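Local structure of putative oxidoreductase yhhX (Escherichia coli K-12, 3F4L) at residues V149-D154 with V177-Q182. The protein is a probable NAD(P)-dependent oxidoreductase of the Gfo/Idh/MocA family, possibly acting as an NADP+-dependent scyllo-inositol dehydrogenase. Residues are numbered along the deposited sequence; the frame is centred on the assembly and turned at random.
Sequences VESHFD and VHTMDQ
Thr179 turns its methyl group toward the chain at Ser151 and Phe153, and this one carbon makes the closest apolar contacts between the two segments. Thr179 CG2 lies 4.0 Å from Phe153 CB and equally near CD2 of the ring, which it meets at a slant. With OG1 between the backbone N and the carbonyl carbon (chi1 53°), the methyl falls anti to the carbonyl carbon and points to Phe153, while OG1 makes weak hydrogen bonds with the carbonyls of Leu175 and Gly176. Ser151 OG is 4.2 Å from the same methyl, so the apolar patch borders directly on a polar one. Val223 of strand 219-225 also touches Thr179, and Leu175, one helical turn before Thr179, packs on Phe153.

Both segments belong to the C-terminal alpha/beta domain of the Gfo/Idh/MocA fold, in which helix 171-187 packs against the large mixed sheet; strand 146-152 is an inner strand there, running parallel to 219-225 and antiparallel to 236-240.

Polar contact between the two segments runs through water, with no direct hydrogen bond. With OG anti to the backbone N (chi1 173°), the hydroxyl of Ser151 extends to the helix side of the strand and donates to a water 2.8 Å from OG. That water in turn donates to Thr179 O at 2.9 Å and to Gln182 OE1, tying the serine hydroxyl to a backbone carbonyl and a side-chain amide of the helix at once. A second water donates to Gln182 OE1 at 2.8 Å and, weakly, to Ser151 OG. Gln182 OE1 thus accepts from two waters, while its NE2 is hydrogen-bonded to the carbonyl oxygen of Arg125, which limits rotation of the amide.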
loop_
_atom_site.group_PDB
_atom_site.type_symbol
_atom_site.label_atom_id
_atom_site.label_comp_id
_atom_site.label_asym_id
_atom_site.label_seq_id
_atom_site.Cartn_x
_atom_site.Cartn_y
_atom_site.Cartn_z
ATOM N N VAL A 149 6.539 1.072 -6.812
ATOM C CA VAL A 149 5.622 0.572 -7.825
ATOM C C VAL A 149 4.525 -0.135 -7.041
ATOM O O VAL A 149 4.799 -0.840 -6.064
ATOM C CB VAL A 149 6.332 -0.429 -8.787
ATOM C CG1 VAL A 149 5.318 -1.062 -9.762
ATOM C CG2 VAL A 149 7.406 0.294 -9.584
ATOM N N GLU A 150 3.277 0.079 -7.441
ATOM C CA GLU A 150 2.165 -0.551 -6.756
ATOM C C GLU A 150 1.219 -1.112 -7.811
ATOM O O GLU A 150 0.780 -0.391 -8.705
ATOM C CB GLU A 150 1.447 0.476 -5.881
ATOM C CG GLU A 150 0.515 -0.112 -4.825
ATOM C CD GLU A 150 -0.033 0.956 -3.875
ATOM O OE1 GLU A 150 0.763 1.767 -3.352
ATOM O OE2 GLU A 150 -1.261 0.981 -3.642
ATOM N N SER A 151 0.931 -2.404 -7.707
ATOM C CA SER A 151 0.042 -3.088 -8.638
ATOM C C SER A 151 -1.170 -3.668 -7.908
ATOM O O SER A 151 -1.027 -4.334 -6.878
ATOM C CB SER A 151 0.802 -4.212 -9.341
ATOM O OG SER A 151 -0.068 -4.997 -10.128
ATOM N N HIS A 152 -2.360 -3.417 -8.446
ATOM C CA HIS A 152 -3.594 -3.914 -7.852
ATOM C C HIS A 152 -4.365 -4.778 -8.844
ATOM O O HIS A 152 -4.419 -4.485 -10.033
ATOM C CB HIS A 152 -4.509 -2.758 -7.416
ATOM C CG HIS A 152 -4.141 -2.137 -6.102
ATOM N ND1 HIS A 152 -3.180 -1.155 -5.977
ATOM C CD2 HIS A 152 -4.624 -2.349 -4.854
ATOM C CE1 HIS A 152 -3.089 -0.788 -4.711
ATOM N NE2 HIS A 152 -3.955 -1.499 -4.008
ATOM N N PHE A 153 -4.944 -5.856 -8.344
ATOM C CA PHE A 153 -5.768 -6.735 -9.161
ATOM C C PHE A 153 -6.847 -7.118 -8.161
ATOM O O PHE A 153 -6.731 -8.120 -7.472
ATOM C CB PHE A 153 -4.980 -7.965 -9.623
ATOM C CG PHE A 153 -5.584 -8.651 -10.817
ATOM C CD1 PHE A 153 -6.780 -9.347 -10.701
ATOM C CD2 PHE A 153 -4.979 -8.560 -12.069
ATOM C CE1 PHE A 153 -7.372 -9.942 -11.815
ATOM C CE2 PHE A 153 -5.557 -9.151 -13.192
ATOM C CZ PHE A 153 -6.761 -9.844 -13.063
ATOM N N ASP A 154 -7.888 -6.296 -8.077
ATOM C CA ASP A 154 -8.954 -6.520 -7.109
ATOM C C ASP A 154 -10.343 -6.767 -7.692
ATOM O O ASP A 154 -10.571 -6.603 -8.886
ATOM C CB ASP A 154 -9.046 -5.316 -6.171
ATOM C CG ASP A 154 -7.706 -4.923 -5.582
ATOM O OD1 ASP A 154 -7.006 -5.800 -5.039
ATOM O OD2 ASP A 154 -7.361 -3.726 -5.654
ATOM N N VAL A 177 0.720 -15.043 -9.315
ATOM C CA VAL A 177 1.663 -15.567 -10.298
ATOM C C VAL A 177 1.816 -14.594 -11.469
ATOM O O VAL A 177 2.920 -14.406 -11.985
ATOM C CB VAL A 177 1.232 -16.984 -10.814
ATOM C CG1 VAL A 177 -0.029 -16.895 -11.683
ATOM C CG2 VAL A 177 2.379 -17.619 -11.605
ATOM N N HIS A 178 0.714 -13.954 -11.866
ATOM C CA HIS A 178 0.724 -12.997 -12.976
ATOM C C HIS A 178 1.224 -11.604 -12.600
ATOM O O HIS A 178 2.045 -11.018 -13.295
ATOM C CB HIS A 178 -0.676 -12.844 -13.547
ATOM C CG HIS A 178 -1.145 -14.034 -14.311
ATOM N ND1 HIS A 178 -2.371 -14.622 -14.089
ATOM C CD2 HIS A 178 -0.576 -14.721 -15.329
ATOM C CE1 HIS A 178 -2.540 -15.619 -14.940
ATOM N NE2 HIS A 178 -1.465 -15.699 -15.704
ATOM N N THR A 179 0.699 -11.060 -11.513
ATOM C CA THR A 179 1.110 -9.738 -11.103
ATOM C C THR A 179 2.567 -9.699 -10.657
ATOM O O THR A 179 3.273 -8.743 -10.962
ATOM C CB THR A 179 0.159 -9.194 -10.022
ATOM O OG1 THR A 179 0.045 -10.135 -8.949
ATOM C CG2 THR A 179 -1.221 -8.963 -10.628
HETATM N N MSE A 180 3.038 -10.740 -9.971
HETATM C CA MSE A 180 4.440 -10.753 -9.548
HETATM C C MSE A 180 5.354 -10.951 -10.752
HETATM O O MSE A 180 6.460 -10.422 -10.788
HETATM C CB MSE A 180 4.707 -11.850 -8.506
HETATM C CG MSE A 180 4.115 -11.569 -7.127
HETATM SE SE MSE A 180 5.152 -12.459 -5.733
HETATM C CE MSE A 180 4.824 -14.286 -6.268
ATOM N N ASP A 181 4.896 -11.725 -11.733
ATOM C CA ASP A 181 5.678 -11.951 -12.947
ATOM C C ASP A 181 5.952 -10.619 -13.655
ATOM O O ASP A 181 7.047 -10.397 -14.173
ATOM C CB ASP A 181 4.937 -12.877 -13.909
ATOM C CG ASP A 181 5.627 -12.981 -15.252
ATOM O OD1 ASP A 181 6.666 -13.679 -15.345
ATOM O OD2 ASP A 181 5.139 -12.350 -16.214
ATOM N N GLN A 182 4.958 -9.734 -13.677
ATOM C CA GLN A 182 5.139 -8.430 -14.319
ATOM C C GLN A 182 6.248 -7.651 -13.610
ATOM O O GLN A 182 7.103 -7.047 -14.254
ATOM C CB GLN A 182 3.842 -7.619 -14.260
ATOM C CG GLN A 182 2.704 -8.204 -15.072
ATOM C CD GLN A 182 1.428 -7.385 -14.968
ATOM O OE1 GLN A 182 1.062 -6.934 -13.888
ATOM N NE2 GLN A 182 0.730 -7.212 -16.097
HETATM O O HOH W 1 1.957 -6.291 -11.598
HETATM O O HOH W 2 -1.474 -6.587 -12.881
#